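Long-range contact in gamma-glutamyltranspeptidase (Streptomyces lincolnensis, PDB 6J3A), which probably cleaves or transfers gamma-glutamyl-type groups as a member of the gamma-glutamyltranspeptidase family of Ntn-hydrolases: residues E586-A591 and N606-Q611. Residues are numbered along the deposited sequence; the frame is centred on the assembly and turned at random.
Sequences EGRLCA and NPRGMQ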
loop_
_atom_site.group_PDB
_atom_site.type_symbol
_atom_site.label_atom_id
_atom_site.label_comp_id
_atom_site.label_asym_id
_atom_site.label_seq_id
_atom_site.Cartn_x
_atom_site.Cartn_y
_atom_site.Cartn_z
ATOM N N GLU A 586 8.724 -2.249 16.511
ATOM C CA GLU A 586 7.652 -2.509 17.493
ATOM C C GLU A 586 6.285 -2.409 16.827
ATOM O O GLU A 586 5.888 -1.336 16.398
ATOM C CB GLU A 586 7.713 -1.505 18.647
ATOM C CG GLU A 586 8.968 -1.580 19.503
ATOM C CD GLU A 586 8.993 -2.803 20.387
ATOM O OE1 GLU A 586 10.058 -3.472 20.443
ATOM O OE2 GLU A 586 7.939 -3.090 21.010
ATOM N N GLY A 587 5.591 -3.535 16.734
ATOM C CA GLY A 587 4.203 -3.591 16.282
ATOM C C GLY A 587 4.080 -4.035 14.846
ATOM O O GLY A 587 4.855 -3.583 14.003
ATOM N N ARG A 588 3.145 -4.949 14.572
ATOM C CA ARG A 588 2.753 -5.268 13.194
ATOM C C ARG A 588 1.261 -5.005 13.051
ATOM O O ARG A 588 0.497 -5.867 12.614
ATOM C CB ARG A 588 3.082 -6.711 12.748
ATOM C CG ARG A 588 4.274 -7.431 13.351
ATOM C CD ARG A 588 5.590 -7.157 12.659
ATOM N NE ARG A 588 6.343 -6.211 13.461
ATOM C CZ ARG A 588 7.662 -6.167 13.602
ATOM N NH1 ARG A 588 8.177 -5.236 14.387
ATOM N NH2 ARG A 588 8.469 -7.021 12.982
ATOM N N LEU A 589 0.862 -3.786 13.387
ATOM C CA LEU A 589 -0.549 -3.415 13.431
ATOM C C LEU A 589 -1.276 -3.501 12.085
ATOM O O LEU A 589 -0.677 -3.318 11.022
ATOM C CB LEU A 589 -0.692 -2.028 14.054
ATOM C CG LEU A 589 -0.447 -2.135 15.570
ATOM C CD1 LEU A 589 0.186 -0.894 16.170
ATOM C CD2 LEU A 589 -1.749 -2.484 16.277
ATOM N N CYS A 590 -2.563 -3.830 12.169
ATOM C CA CYS A 590 -3.494 -3.786 11.045
ATOM C C CYS A 590 -4.763 -3.134 11.538
ATOM O O CYS A 590 -5.153 -3.364 12.666
ATOM C CB CYS A 590 -3.827 -5.183 10.559
ATOM S SG CYS A 590 -2.384 -6.186 10.234
ATOM N N ALA A 591 -5.413 -2.343 10.691
ATOM C CA ALA A 591 -6.671 -1.693 11.057
ATOM C C ALA A 591 -7.530 -1.417 9.827
ATOM O O ALA A 591 -7.018 -1.061 8.770
ATOM C CB ALA A 591 -6.411 -0.398 11.820
ATOM N N ASN A 606 0.900 -1.556 9.093
ATOM C CA ASN A 606 2.259 -1.413 9.600
ATOM C C ASN A 606 3.314 -1.491 8.494
ATOM O O ASN A 606 3.253 -2.397 7.661
ATOM C CB ASN A 606 2.530 -2.503 10.635
ATOM C CG ASN A 606 4.000 -2.659 10.939
ATOM O OD1 ASN A 606 4.628 -1.775 11.534
ATOM N ND2 ASN A 606 4.568 -3.777 10.508
ATOM N N PRO A 607 4.284 -0.550 8.496
ATOM C CA PRO A 607 5.356 -0.576 7.512
ATOM C C PRO A 607 6.598 -1.382 7.924
ATOM O O PRO A 607 7.445 -1.668 7.077
ATOM C CB PRO A 607 5.709 0.900 7.382
ATOM C CG PRO A 607 5.544 1.410 8.769
ATOM C CD PRO A 607 4.412 0.630 9.376
ATOM N N ARG A 608 6.695 -1.738 9.203
ATOM C CA ARG A 608 7.880 -2.383 9.747
ATOM C C ARG A 608 7.971 -3.805 9.207
ATOM O O ARG A 608 7.003 -4.556 9.302
ATOM C CB ARG A 608 7.832 -2.416 11.275
ATOM C CG ARG A 608 7.663 -1.067 11.957
ATOM C CD ARG A 608 7.304 -1.250 13.419
ATOM N NE ARG A 608 7.080 0.018 14.110
ATOM C CZ ARG A 608 5.974 0.755 14.034
ATOM N NH1 ARG A 608 4.940 0.377 13.278
ATOM N NH2 ARG A 608 5.896 1.887 14.730
ATOM N N GLY A 609 9.127 -4.150 8.632
ATOM C CA GLY A 609 9.360 -5.456 8.005
ATOM C C GLY A 609 8.895 -5.537 6.557
ATOM O O GLY A 609 8.898 -6.608 5.974
ATOM N N MET A 610 8.528 -4.393 5.976
ATOM C CA MET A 610 7.995 -4.275 4.604
ATOM C C MET A 610 7.185 -5.483 4.134
ATOM O O MET A 610 7.559 -6.185 3.194
ATOM C CB MET A 610 9.086 -3.917 3.577
ATOM C CG MET A 610 10.474 -3.706 4.118
ATOM S SD MET A 610 10.687 -2.357 5.286
ATOM C CE MET A 610 12.159 -3.041 6.059
ATOM N N GLN A 611 6.058 -5.692 4.795
ATOM C CA GLN A 611 5.253 -6.888 4.574
ATOM C C GLN A 611 3.767 -6.622 4.785
ATOM O O GLN A 611 2.947 -6.937 3.915
ATOM C CB GLN A 611 5.746 -7.998 5.501
ATOM C CG GLN A 611 5.231 -9.386 5.177
ATOM C CD GLN A 611 5.643 -10.398 6.231
ATOM O OE1 GLN A 611 4.831 -11.208 6.674
ATOM N NE2 GLN A 611 6.905 -10.330 6.665
HETATM O O HOH W 1 2.609 -1.494 13.977
#
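Asn606 and Gly587 meet oxygen to oxygen: Asn606 OD1 stands 3.1 Å from Gly587 O, two acceptors that cannot bond directly. The amide oxygen is instead held within the loop that follows strand 601-605, where it forms an Asx turn with Arg608 N, at the place where strand 590-594 begins and its antiparallel neighbour 601-605 ends in this Ntn-hydrolase fold. That N-H reaches OD1 from above the carbonyl plane, whereas Arg608 NH1, 2.8 Å from Asn606 OD1, approaches within the plane at a C=O...N angle of 155°. With CG anti to its backbone N, Asn606 turns its amide to the backbone of 586-591, bringing ND2 to 3.6 Å from Arg588 CA. A water linking OD1 to Leu589 N adds an indirect bridge. Cutting Asn606 back to an alanine would probably deprive both Arg608 N and NH1 of their shared acceptor, leave the water without its bond to OD1, and open a gap beside Gly587 and Arg588.

Arg588 runs alongside the amide, its guanidinium only 15° from the amide plane, and its NE makes a weak bond back to Gly587 O. Over one face of the Arg608 guanidinium lies Glu586 O, 2.9 Å from Arg608 NE but at a poor angle for bonding; the salt bridge of NE goes to Glu560, and NH1 also donates to Ile533 O on helix 529-534. A type II turn from Pro607 to Met610 then leads the chain toward the second subunit, whose Arg524 bonds Met610 O. Directly between the segments, the one hydrogen bond runs from Asn606 N to Leu589 O, 3.1 Å long, with the donor tilted 25° from the carbonyl plane.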